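Local coordinates for UPF0045 protein MTH_1187 (Methanothermobacter thermautotrophicus, PDB 1LXN) that is of unknown function but forms a homotetramer and, as a member of the thiamine-binding protein family, may bind thiamine or a related small molecule, at residues A[33-38]-A[44-49]; A[63-66]-A[71-74]; A[19-24]-A[65-70]. All coordinates share one frame; numbering follows the deposited sequence.

Contact 1 of 3, residues A[33-38]-A[44-49]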
ATOM      1  N   ASN A  33      -9.052  -5.832  -6.419  1.00 24.75           N
ATOM      2  CA  ASN A  33      -8.920  -7.188  -5.912  1.00 25.76           C
ATOM      3  C   ASN A  33      -7.581  -7.467  -5.234  1.00 25.68           C
ATOM      4  O   ASN A  33      -6.822  -8.330  -5.666  1.00 24.50           O
ATOM      5  CB  ASN A  33      -9.157  -8.191  -7.039  1.00 28.87           C
ATOM      6  CG  ASN A  33      -9.328  -9.604  -6.524  1.00 35.45           C
ATOM      7  OD1 ASN A  33     -10.043  -9.834  -5.543  1.00 38.90           O
ATOM      8  ND2 ASN A  33      -8.681 -10.565  -7.183  1.00 36.23           N
ATOM      9  N   VAL A  34      -7.295  -6.726  -4.167  1.00 25.01           N
ATOM     10  CA  VAL A  34      -6.058  -6.910  -3.416  1.00 24.38           C
ATOM     11  C   VAL A  34      -6.367  -7.017  -1.927  1.00 25.09           C
ATOM     12  O   VAL A  34      -7.416  -6.564  -1.467  1.00 25.53           O
ATOM     13  CB  VAL A  34      -5.086  -5.718  -3.599  1.00 24.21           C
ATOM     14  CG1 VAL A  34      -4.751  -5.529  -5.072  1.00 23.95           C
ATOM     15  CG2 VAL A  34      -5.703  -4.444  -3.010  1.00 22.17           C
ATOM     16  N   ARG A  35      -5.465  -7.634  -1.176  1.00 24.98           N
ATOM     17  CA  ARG A  35      -5.638  -7.728   0.266  1.00 26.60           C
ATOM     18  C   ARG A  35      -4.703  -6.666   0.827  1.00 25.12           C
ATOM     19  O   ARG A  35      -3.650  -6.400   0.255  1.00 23.02           O
ATOM     20  CB  ARG A  35      -5.239  -9.109   0.782  1.00 29.82           C
ATOM     21  CG  ARG A  35      -6.237 -10.207   0.450  1.00 36.31           C
ATOM     22  CD  ARG A  35      -5.694 -11.580   0.827  1.00 43.33           C
ATOM     23  NE  ARG A  35      -6.665 -12.643   0.571  1.00 49.91           N
ATOM     24  CZ  ARG A  35      -6.378 -13.941   0.602  1.00 53.68           C
ATOM     25  NH1 ARG A  35      -5.142 -14.343   0.876  1.00 55.83           N
ATOM     26  NH2 ARG A  35      -7.326 -14.841   0.358  1.00 54.27           N
ATOM     27  N   TYR A  36      -5.085  -6.044   1.932  1.00 24.79           N
ATOM     28  CA  TYR A  36      -4.240  -5.014   2.509  1.00 23.74           C
ATOM     29  C   TYR A  36      -4.211  -5.111   4.026  1.00 23.66           C
ATOM     30  O   TYR A  36      -5.067  -5.741   4.645  1.00 22.63           O
ATOM     31  CB  TYR A  36      -4.737  -3.627   2.079  1.00 24.77           C
ATOM     32  CG  TYR A  36      -5.991  -3.168   2.792  1.00 27.80           C
ATOM     33  CD1 TYR A  36      -5.920  -2.547   4.039  1.00 29.32           C
ATOM     34  CD2 TYR A  36      -7.250  -3.384   2.235  1.00 31.34           C
ATOM     35  CE1 TYR A  36      -7.076  -2.152   4.718  1.00 31.69           C
ATOM     36  CE2 TYR A  36      -8.412  -2.996   2.905  1.00 32.48           C
ATOM     37  CZ  TYR A  36      -8.318  -2.380   4.144  1.00 32.33           C
ATOM     38  OH  TYR A  36      -9.464  -1.985   4.802  1.00 35.42           O
ATOM     39  N   GLU A  37      -3.210  -4.477   4.615  1.00 23.95           N
ATOM     40  CA  GLU A  37      -3.058  -4.448   6.057  1.00 24.80           C
ATOM     41  C   GLU A  37      -2.396  -3.122   6.402  1.00 24.25           C
ATOM     42  O   GLU A  37      -1.281  -2.841   5.958  1.00 21.44           O
ATOM     43  CB  GLU A  37      -2.187  -5.612   6.530  1.00 28.10           C
ATOM     44  CG  GLU A  37      -2.031  -5.683   8.039  1.00 36.56           C
ATOM     45  CD  GLU A  37      -1.133  -6.826   8.492  1.00 41.92           C
ATOM     46  OE1 GLU A  37       0.061  -6.847   8.105  1.00 44.71           O
ATOM     47  OE2 GLU A  37      -1.621  -7.703   9.239  1.00 46.67           O
ATOM     48  N   ILE A  38      -3.098  -2.298   7.174  1.00 23.07           N
ATOM     49  CA  ILE A  38      -2.577  -1.002   7.585  1.00 22.37           C
ATOM     50  C   ILE A  38      -1.506  -1.195   8.659  1.00 22.36           C
ATOM     51  O   ILE A  38      -1.764  -1.827   9.678  1.00 21.65           O
ATOM     52  CB  ILE A  38      -3.717  -0.123   8.149  1.00 24.61           C
ATOM     53  CG1 ILE A  38      -4.778   0.096   7.067  1.00 23.52           C
ATOM     54  CG2 ILE A  38      -3.160   1.218   8.627  1.00 25.10           C
ATOM     55  CD1 ILE A  38      -6.098   0.595   7.588  1.00 24.29           C
ATOM     56  N   LEU A  44       0.409  -2.421   3.840  1.00 22.30           N
ATOM     57  CA  LEU A  44       0.946  -3.656   3.280  1.00 21.59           C
ATOM     58  C   LEU A  44      -0.073  -4.227   2.296  1.00 22.11           C
ATOM     59  O   LEU A  44      -1.273  -4.128   2.517  1.00 22.16           O
ATOM     60  CB  LEU A  44       1.213  -4.654   4.410  1.00 20.94           C
ATOM     61  CG  LEU A  44       2.530  -4.586   5.203  1.00 22.78           C
ATOM     62  CD1 LEU A  44       3.094  -3.194   5.207  1.00 22.14           C
ATOM     63  CD2 LEU A  44       2.291  -5.089   6.621  1.00 21.22           C
ATOM     64  N   LEU A  45       0.404  -4.822   1.208  1.00 22.84           N
ATOM     65  CA  LEU A  45      -0.493  -5.375   0.200  1.00 22.29           C
ATOM     66  C   LEU A  45      -0.084  -6.752  -0.307  1.00 21.56           C
ATOM     67  O   LEU A  45       1.085  -7.136  -0.253  1.00 20.37           O
ATOM     68  CB  LEU A  45      -0.560  -4.434  -1.010  1.00 22.66           C
ATOM     69  CG  LEU A  45      -0.976  -2.970  -0.804  1.00 23.71           C
ATOM     70  CD1 LEU A  45      -0.569  -2.144  -2.019  1.00 21.39           C
ATOM     71  CD2 LEU A  45      -2.479  -2.890  -0.578  1.00 20.75           C
ATOM     72  N   GLU A  46      -1.074  -7.480  -0.806  1.00 19.94           N
ATOM     73  CA  GLU A  46      -0.866  -8.788  -1.414  1.00 21.84           C
ATOM     74  C   GLU A  46      -1.746  -8.765  -2.658  1.00 20.95           C
ATOM     75  O   GLU A  46      -2.920  -8.378  -2.601  1.00 19.11           O
ATOM     76  CB  GLU A  46      -1.303  -9.925  -0.494  1.00 21.51           C
ATOM     77  CG  GLU A  46      -0.516 -10.024   0.790  1.00 25.17           C
ATOM     78  CD  GLU A  46      -0.959 -11.203   1.631  1.00 28.66           C
ATOM     79  OE1 GLU A  46      -2.096 -11.673   1.420  1.00 29.89           O
ATOM     80  OE2 GLU A  46      -0.181 -11.650   2.502  1.00 28.64           O
ATOM     81  N   ALA A  47      -1.171  -9.156  -3.786  1.00 20.79           N
ATOM     82  CA  ALA A  47      -1.906  -9.164  -5.043  1.00 20.97           C
ATOM     83  C   ALA A  47      -1.563 -10.431  -5.806  1.00 23.02           C
ATOM     84  O   ALA A  47      -0.533 -11.051  -5.552  1.00 22.74           O
ATOM     85  CB  ALA A  47      -1.536  -7.928  -5.867  1.00 18.41           C
ATOM     86  N   GLU A  48      -2.430 -10.812  -6.738  1.00 25.85           N
ATOM     87  CA  GLU A  48      -2.217 -12.004  -7.546  1.00 27.71           C
ATOM     88  C   GLU A  48      -1.434 -11.696  -8.815  1.00 26.43           C
ATOM     89  O   GLU A  48      -0.880 -12.595  -9.442  1.00 24.99           O
ATOM     90  CB  GLU A  48      -3.559 -12.632  -7.926  1.00 31.80           C
ATOM     91  CG  GLU A  48      -4.223 -13.420  -6.813  1.00 38.29           C
ATOM     92  CD  GLU A  48      -5.620 -13.882  -7.196  1.00 43.88           C
ATOM     93  OE1 GLU A  48      -6.170 -14.756  -6.488  1.00 46.81           O
ATOM     94  OE2 GLU A  48      -6.169 -13.365  -8.200  1.00 45.48           O
ATOM     95  N   ASP A  49      -1.402 -10.431  -9.210  1.00 24.98           N
ATOM     96  CA  ASP A  49      -0.663 -10.047 -10.406  1.00 24.32           C
ATOM     97  C   ASP A  49      -0.289  -8.573 -10.367  1.00 22.18           C
ATOM     98  O   ASP A  49      -0.883  -7.790  -9.630  1.00 21.21           O
ATOM     99  CB  ASP A  49      -1.474 -10.373 -11.670  1.00 26.53           C
ATOM    100  CG  ASP A  49      -2.815  -9.664 -11.710  1.00 28.13           C
ATOM    101  OD1 ASP A  49      -2.855  -8.457 -12.012  1.00 29.31           O
ATOM    102  OD2 ASP A  49      -3.833 -10.321 -11.433  1.00 33.73           O
TER
HETATM  103  O   HOH W   1      -4.699  -9.319  -7.061  1.00 30.15           O

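Contact 2 of 3, residues A[63-66]-A[71-74]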
ATOM      1  N   ALA A  63      -6.871   9.139  -5.236  1.00 21.69           N
ATOM      2  CA  ALA A  63      -7.817   9.477  -4.179  1.00 22.61           C
ATOM      3  C   ALA A  63      -7.289  10.606  -3.301  1.00 21.60           C
ATOM      4  O   ALA A  63      -8.056  11.439  -2.829  1.00 22.03           O
ATOM      5  CB  ALA A  63      -8.125   8.243  -3.322  1.00 21.28           C
ATOM      6  N   VAL A  64      -5.979  10.635  -3.084  1.00 21.74           N
ATOM      7  CA  VAL A  64      -5.387  11.679  -2.259  1.00 20.61           C
ATOM      8  C   VAL A  64      -5.404  13.013  -2.997  1.00 21.93           C
ATOM      9  O   VAL A  64      -5.594  14.071  -2.385  1.00 21.08           O
ATOM     10  CB  VAL A  64      -3.957  11.301  -1.833  1.00 20.34           C
ATOM     11  CG1 VAL A  64      -3.304  12.452  -1.083  1.00 18.89           C
ATOM     12  CG2 VAL A  64      -4.013  10.062  -0.949  1.00 19.83           C
ATOM     13  N   LEU A  65      -5.215  12.971  -4.312  1.00 21.02           N
ATOM     14  CA  LEU A  65      -5.264  14.195  -5.098  1.00 22.06           C
ATOM     15  C   LEU A  65      -6.716  14.677  -5.101  1.00 23.16           C
ATOM     16  O   LEU A  65      -6.981  15.864  -4.935  1.00 21.30           O
ATOM     17  CB  LEU A  65      -4.805  13.941  -6.536  1.00 21.51           C
ATOM     18  CG  LEU A  65      -3.304  13.756  -6.785  1.00 24.89           C
ATOM     19  CD1 LEU A  65      -3.066  13.162  -8.183  1.00 23.12           C
ATOM     20  CD2 LEU A  65      -2.602  15.101  -6.635  1.00 23.35           C
ATOM     21  N   GLN A  66      -7.653  13.749  -5.288  1.00 23.25           N
ATOM     22  CA  GLN A  66      -9.069  14.098  -5.310  1.00 28.40           C
ATOM     23  C   GLN A  66      -9.511  14.643  -3.965  1.00 27.61           C
ATOM     24  O   GLN A  66     -10.401  15.480  -3.896  1.00 27.78           O
ATOM     25  CB  GLN A  66      -9.936  12.887  -5.656  1.00 31.35           C
ATOM     26  CG  GLN A  66      -9.784  12.402  -7.078  1.00 39.62           C
ATOM     27  CD  GLN A  66     -10.980  11.585  -7.537  1.00 43.49           C
ATOM     28  OE1 GLN A  66     -11.419  10.655  -6.850  1.00 46.30           O
ATOM     29  NE2 GLN A  66     -11.513  11.927  -8.709  1.00 44.14           N
ATOM     30  N   ARG A  71      -0.053  18.131  -4.050  1.00 23.54           N
ATOM     31  CA  ARG A  71       1.234  17.474  -4.239  1.00 23.17           C
ATOM     32  C   ARG A  71       1.279  16.165  -3.463  1.00 21.89           C
ATOM     33  O   ARG A  71       1.228  16.154  -2.234  1.00 22.54           O
ATOM     34  CB  ARG A  71       2.384  18.386  -3.798  1.00 22.68           C
ATOM     35  CG  ARG A  71       3.760  17.824  -4.143  1.00 22.03           C
ATOM     36  CD  ARG A  71       4.888  18.770  -3.777  1.00 21.09           C
ATOM     37  NE  ARG A  71       6.189  18.235  -4.183  1.00 22.77           N
ATOM     38  CZ  ARG A  71       7.345  18.889  -4.061  1.00 25.84           C
ATOM     39  NH1 ARG A  71       7.369  20.114  -3.545  1.00 21.99           N
ATOM     40  NH2 ARG A  71       8.483  18.319  -4.453  1.00 26.05           N
ATOM     41  N   VAL A  72       1.371  15.059  -4.188  1.00 20.92           N
ATOM     42  CA  VAL A  72       1.410  13.755  -3.553  1.00 20.19           C
ATOM     43  C   VAL A  72       2.727  13.026  -3.799  1.00 20.68           C
ATOM     44  O   VAL A  72       3.200  12.910  -4.936  1.00 19.58           O
ATOM     45  CB  VAL A  72       0.226  12.882  -4.026  1.00 20.40           C
ATOM     46  CG1 VAL A  72       0.189  11.583  -3.249  1.00 18.66           C
ATOM     47  CG2 VAL A  72      -1.083  13.645  -3.831  1.00 21.97           C
ATOM     48  N   TYR A  73       3.320  12.553  -2.707  1.00 21.49           N
ATOM     49  CA  TYR A  73       4.577  11.828  -2.743  1.00 21.10           C
ATOM     50  C   TYR A  73       4.252  10.377  -2.425  1.00 20.34           C
ATOM     51  O   TYR A  73       3.956  10.034  -1.275  1.00 19.91           O
ATOM     52  CB  TYR A  73       5.530  12.382  -1.690  1.00 23.88           C
ATOM     53  CG  TYR A  73       6.904  11.757  -1.732  1.00 27.30           C
ATOM     54  CD1 TYR A  73       7.809  12.083  -2.745  1.00 28.15           C
ATOM     55  CD2 TYR A  73       7.304  10.843  -0.759  1.00 27.58           C
ATOM     56  CE1 TYR A  73       9.076  11.514  -2.778  1.00 30.83           C
ATOM     57  CE2 TYR A  73       8.569  10.269  -0.788  1.00 28.80           C
ATOM     58  CZ  TYR A  73       9.446  10.609  -1.795  1.00 29.05           C
ATOM     59  OH  TYR A  73      10.702  10.054  -1.811  1.00 37.33           O
ATOM     60  N   THR A  74       4.311   9.525  -3.443  1.00 18.74           N
ATOM     61  CA  THR A  74       3.972   8.123  -3.269  1.00 18.77           C
ATOM     62  C   THR A  74       5.147   7.169  -3.411  1.00 19.96           C
ATOM     63  O   THR A  74       5.977   7.291  -4.322  1.00 18.81           O
ATOM     64  CB  THR A  74       2.856   7.722  -4.256  1.00 18.50           C
ATOM     65  OG1 THR A  74       1.664   8.433  -3.915  1.00 21.29           O
ATOM     66  CG2 THR A  74       2.579   6.229  -4.203  1.00 18.27           C
TER

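Contact 3 of 3, residues A[19-24]-A[65-70]. With SO4 (sulfate ion), chain E.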
ATOM      1  N   SER A  19      -4.012  11.324   8.622  1.00 22.99           N
ATOM      2  CA  SER A  19      -4.889  10.157   8.678  1.00 23.17           C
ATOM      3  C   SER A  19      -6.093  10.133   7.748  1.00 23.56           C
ATOM      4  O   SER A  19      -6.446   9.073   7.227  1.00 23.56           O
ATOM      5  CB  SER A  19      -5.377   9.941  10.109  1.00 24.80           C
ATOM      6  OG  SER A  19      -4.298   9.563  10.934  1.00 29.37           O
ATOM      7  N   SER A  20      -6.741  11.278   7.551  1.00 21.11           N
ATOM      8  CA  SER A  20      -7.909  11.319   6.681  1.00 20.34           C
ATOM      9  C   SER A  20      -7.493  11.133   5.232  1.00 19.53           C
ATOM     10  O   SER A  20      -8.240  10.565   4.431  1.00 18.90           O
ATOM     11  CB  SER A  20      -8.665  12.643   6.853  1.00 19.49           C
ATOM     12  OG  SER A  20      -9.159  12.755   8.176  1.00 21.10           O
ATOM     13  N   TYR A  21      -6.306  11.623   4.894  1.00 19.41           N
ATOM     14  CA  TYR A  21      -5.802  11.478   3.534  1.00 20.84           C
ATOM     15  C   TYR A  21      -5.461  10.012   3.286  1.00 20.72           C
ATOM     16  O   TYR A  21      -5.762   9.469   2.223  1.00 21.52           O
ATOM     17  CB  TYR A  21      -4.553  12.335   3.324  1.00 20.72           C
ATOM     18  CG  TYR A  21      -4.846  13.767   2.948  1.00 20.64           C
ATOM     19  CD1 TYR A  21      -5.436  14.078   1.724  1.00 18.53           C
ATOM     20  CD2 TYR A  21      -4.511  14.814   3.804  1.00 19.80           C
ATOM     21  CE1 TYR A  21      -5.680  15.392   1.362  1.00 20.61           C
ATOM     22  CE2 TYR A  21      -4.752  16.138   3.446  1.00 22.29           C
ATOM     23  CZ  TYR A  21      -5.333  16.417   2.227  1.00 22.27           C
ATOM     24  OH  TYR A  21      -5.562  17.727   1.865  1.00 29.30           O
ATOM     25  N   VAL A  22      -4.838   9.377   4.276  1.00 19.32           N
ATOM     26  CA  VAL A  22      -4.462   7.976   4.155  1.00 20.17           C
ATOM     27  C   VAL A  22      -5.700   7.077   4.109  1.00 20.80           C
ATOM     28  O   VAL A  22      -5.743   6.111   3.348  1.00 20.28           O
ATOM     29  CB  VAL A  22      -3.549   7.541   5.315  1.00 21.09           C
ATOM     30  CG1 VAL A  22      -3.181   6.068   5.164  1.00 18.59           C
ATOM     31  CG2 VAL A  22      -2.279   8.407   5.328  1.00 20.26           C
ATOM     32  N   ALA A  23      -6.705   7.392   4.924  1.00 20.09           N
ATOM     33  CA  ALA A  23      -7.933   6.606   4.919  1.00 18.67           C
ATOM     34  C   ALA A  23      -8.556   6.693   3.523  1.00 16.51           C
ATOM     35  O   ALA A  23      -9.071   5.709   3.014  1.00 16.07           O
ATOM     36  CB  ALA A  23      -8.914   7.124   5.973  1.00 17.37           C
ATOM     37  N   ALA A  24      -8.508   7.869   2.902  1.00 15.76           N
ATOM     38  CA  ALA A  24      -9.067   8.009   1.555  1.00 18.20           C
ATOM     39  C   ALA A  24      -8.277   7.137   0.564  1.00 18.79           C
ATOM     40  O   ALA A  24      -8.852   6.541  -0.346  1.00 20.36           O
ATOM     41  CB  ALA A  24      -9.032   9.464   1.105  1.00 16.46           C
ATOM     42  N   LEU A  65      -5.215  12.971  -4.312  1.00 21.02           N
ATOM     43  CA  LEU A  65      -5.264  14.195  -5.098  1.00 22.06           C
ATOM     44  C   LEU A  65      -6.716  14.677  -5.101  1.00 23.16           C
ATOM     45  O   LEU A  65      -6.981  15.864  -4.935  1.00 21.30           O
ATOM     46  CB  LEU A  65      -4.805  13.941  -6.536  1.00 21.51           C
ATOM     47  CG  LEU A  65      -3.304  13.756  -6.785  1.00 24.89           C
ATOM     48  CD1 LEU A  65      -3.066  13.162  -8.183  1.00 23.12           C
ATOM     49  CD2 LEU A  65      -2.602  15.101  -6.635  1.00 23.35           C
ATOM     50  N   GLN A  66      -7.653  13.749  -5.288  1.00 23.25           N
ATOM     51  CA  GLN A  66      -9.069  14.098  -5.310  1.00 28.40           C
ATOM     52  C   GLN A  66      -9.511  14.643  -3.965  1.00 27.61           C
ATOM     53  O   GLN A  66     -10.401  15.480  -3.896  1.00 27.78           O
ATOM     54  CB  GLN A  66      -9.936  12.887  -5.656  1.00 31.35           C
ATOM     55  CG  GLN A  66      -9.784  12.402  -7.078  1.00 39.62           C
ATOM     56  CD  GLN A  66     -10.980  11.585  -7.537  1.00 43.49           C
ATOM     57  OE1 GLN A  66     -11.419  10.655  -6.850  1.00 46.30           O
ATOM     58  NE2 GLN A  66     -11.513  11.927  -8.709  1.00 44.14           N
ATOM     59  N   ALA A  67      -8.884  14.145  -2.906  1.00 27.71           N
ATOM     60  CA  ALA A  67      -9.189  14.565  -1.548  1.00 27.47           C
ATOM     61  C   ALA A  67      -8.820  16.033  -1.351  1.00 27.58           C
ATOM     62  O   ALA A  67      -9.224  16.650  -0.371  1.00 29.49           O
ATOM     63  CB  ALA A  67      -8.425  13.689  -0.555  1.00 27.50           C
ATOM     64  N   GLY A  68      -8.044  16.591  -2.275  1.00 26.58           N
ATOM     65  CA  GLY A  68      -7.675  17.992  -2.158  1.00 26.76           C
ATOM     66  C   GLY A  68      -6.195  18.339  -2.119  1.00 26.45           C
ATOM     67  O   GLY A  68      -5.838  19.519  -2.086  1.00 25.44           O
ATOM     68  N   SER A  69      -5.327  17.335  -2.122  1.00 25.39           N
ATOM     69  CA  SER A  69      -3.891  17.598  -2.087  1.00 26.27           C
ATOM     70  C   SER A  69      -3.359  18.030  -3.448  1.00 25.35           C
ATOM     71  O   SER A  69      -3.712  17.447  -4.475  1.00 26.44           O
ATOM     72  CB  SER A  69      -3.131  16.360  -1.620  1.00 26.60           C
ATOM     73  OG  SER A  69      -1.749  16.650  -1.514  1.00 29.53           O
ATOM     74  N   ASP A  70      -2.509  19.053  -3.445  1.00 24.45           N
ATOM     75  CA  ASP A  70      -1.913  19.570  -4.672  1.00 26.52           C
ATOM     76  C   ASP A  70      -0.544  18.959  -4.967  1.00 26.58           C
ATOM     77  O   ASP A  70       0.064  19.250  -6.003  1.00 27.87           O
ATOM     78  CB  ASP A  70      -1.785  21.091  -4.596  1.00 30.02           C
ATOM     79  CG  ASP A  70      -3.086  21.803  -4.930  1.00 33.37           C
ATOM     80  OD1 ASP A  70      -3.248  22.966  -4.504  1.00 36.15           O
ATOM     81  OD2 ASP A  70      -3.935  21.208  -5.631  1.00 32.37           O
TER
HETATM   82  S   SO4 E 461      -3.588  11.853  13.381  1.00 39.98           S
HETATM   83  O1  SO4 E 461      -3.324  10.691  14.142  1.00 42.54           O
HETATM   84  O2  SO4 E 461      -3.072  12.961  14.103  1.00 42.61           O
HETATM   85  O3  SO4 E 461      -5.001  11.942  13.265  1.00 44.73           O
HETATM   86  O4  SO4 E 461      -3.046  11.823  12.075  1.00 39.35           O

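Contact 1 of 3, residues A[33-38]-A[44-49]
Arg35 and Glu46 face each other across an antiparallel beta hairpin, joined by two backbone hydrogen bonds: Arg35 N to Glu46 O and Glu46 N to Arg35 O, both 3.0 Å. Glu37 and Leu44 form the next hydrogen-bonded pair, and Tyr36 sits opposite Leu45 in the non-hydrogen-bonded site between them. The Arg35 and Glu46 side chains slant across one another. Glu46 OE1 lies 3.6 Å from Arg35 CD, so the carboxylate meets the aliphatic chain before the guanidinium. At the guanidinium edge it is 4.1 Å from Arg35 NH1, too far for a salt bridge, though the charges probably still attract; the planes are 43° apart. OE2 accepts from Leu88 N. Glu37, with CG anti to its nitrogen (chi1 -178°) and an extended chain, runs alongside Leu44, which brings its OE1 3.2 Å from Leu44 CD2. Leu45, CG beside its backbone N (chi1 -56°), brings CD2 to 3.6 Å from Tyr36 CB, while the phenol leads away. Past the paired residues, Val34 CG1 meets Ala47 CB at 4.1 Å, and a water bridges Asn33 O and Glu48 N. Long charged chains suit the exposed face, where Arg35, Glu37 and Glu46 join Leu44; Tyr36 and Leu45 lie on the other, which the helices cover. Apolar Leu45 and small Ala47 suit packing, with Val34, on helix 50-66; Tyr36 and Leu45 touch helix 19-29, and strand 2-10 continues the sheet beside 42-47.

Contact 2 of 3, residues A[63-66]-A[71-74]
A tight helix-to-strand connection, in which helix 50-66 ends and the chain turns back into strand 72-79 of the antiparallel sheet, brings Val64 and Leu65 against Val72. This is helix-on-sheet packing in an alpha+beta sandwich of ferredoxin-like topology: helices 19-29 and 50-66 lie over one face of the sheet, and Val72 is the strand residue that meets the last turn of the second helix. No hydrogen bond crosses between 63-66 and 71-74; the contact is purely apolar, as expected where helix and sheet meet through side chains. Val72 contributes the largest share of the buried surface. Its CB points toward the helix, and a single methyl, CG2, anti to the carbonyl carbon, meets both Val64 and Leu65. Valine suits this place because its beta-branched shape is at home in a strand. Val64 also points its CB at the strand. The two valine side chains cross obliquely, and Val64 CG1, anti to the backbone N (chi1 175°), lies 3.7 Å from Val72 CG2. Val64 is buried: it also touches Val8 of strand 2-10 and Tyr21 and Ala25 of helix 19-29, so the one side chain sits among strand and helix alike. Leu65, one residue on, does not point its CB at the strand, but its longer chain brings CG and CD2 up to Val72 CG2. Beyond Val72, strand 72-79 is held to strand 2-10 by backbone hydrogen bonds of Tyr73 with Ile9, and Thr74 OG1 is hydrogen-bonded to His61 of the helix. The closest approach across the two segments is that of Leu65 CD2 to Val72 CG2, at 3.5 Å.

Contact 3 of 3, residues A[19-24]-A[65-70]
Tyr21, near the start of helix 19-29, brings the CD1-CE1 side of its ring to the Schellman motif that closes helix 50-66, and Ala67 and Ser69 are the residues of that turn which cover it most. The tyrosine CG stands anti to the carbonyl carbon (chi1 -85°), which carries the ring across to the turn. There Ala67, whose CB points toward it, sets that methyl 3.8 Å from both CD1 and CE1 of Tyr21. Alanine's small methyl suits a close approach between ring and turn. Ser69 likewise points its CB toward Tyr21, to 4.0 Å from Tyr21 CE1, while its hydroxyl is turned to a weak hydrogen bond with Arg71 O. CE1 is thus the atom shared by Ala67 and Ser69, and the long tyrosine side chain suits its place by spanning the gap from helix 19-29; the ring rests on Pro10 of strand 2-10 and Val64 of helix 50-66 as well. Between Ala67 and Ser69 comes Gly68, with a positive phi of 123°; there a side chain would be pressed against the preceding carbonyl oxygen, so glycine is the natural residue for the turn. Its N donates to Leu65 O at 3.0 Å. At the exposed start of helix 19-29, away from this packing, Ser19 binds a sulfate ion, probably from the crystallisation liquor: OG donates to its O4 at 2.8 Å.

In the fold
Contacts 2 and 3 are neighbours, their centres 6 Å apart; they share Leu65 and Gln66 and both use the end of helix 50-66, the one joining it to strand 72-79, the other to helix 19-29. Contact 1 lies on the opposite side of the chain's centre, about 20 Å from each between centres, yet contacts 1 and 2 both reach the same sheet. Their chemistry follows their place. The surface hairpin of contact 1 rests on backbone hydrogen bonds, with charged side chains on one face. The two partly buried contacts have no hydrogen bonds across their segments and depend on methyl groups and an aromatic ring.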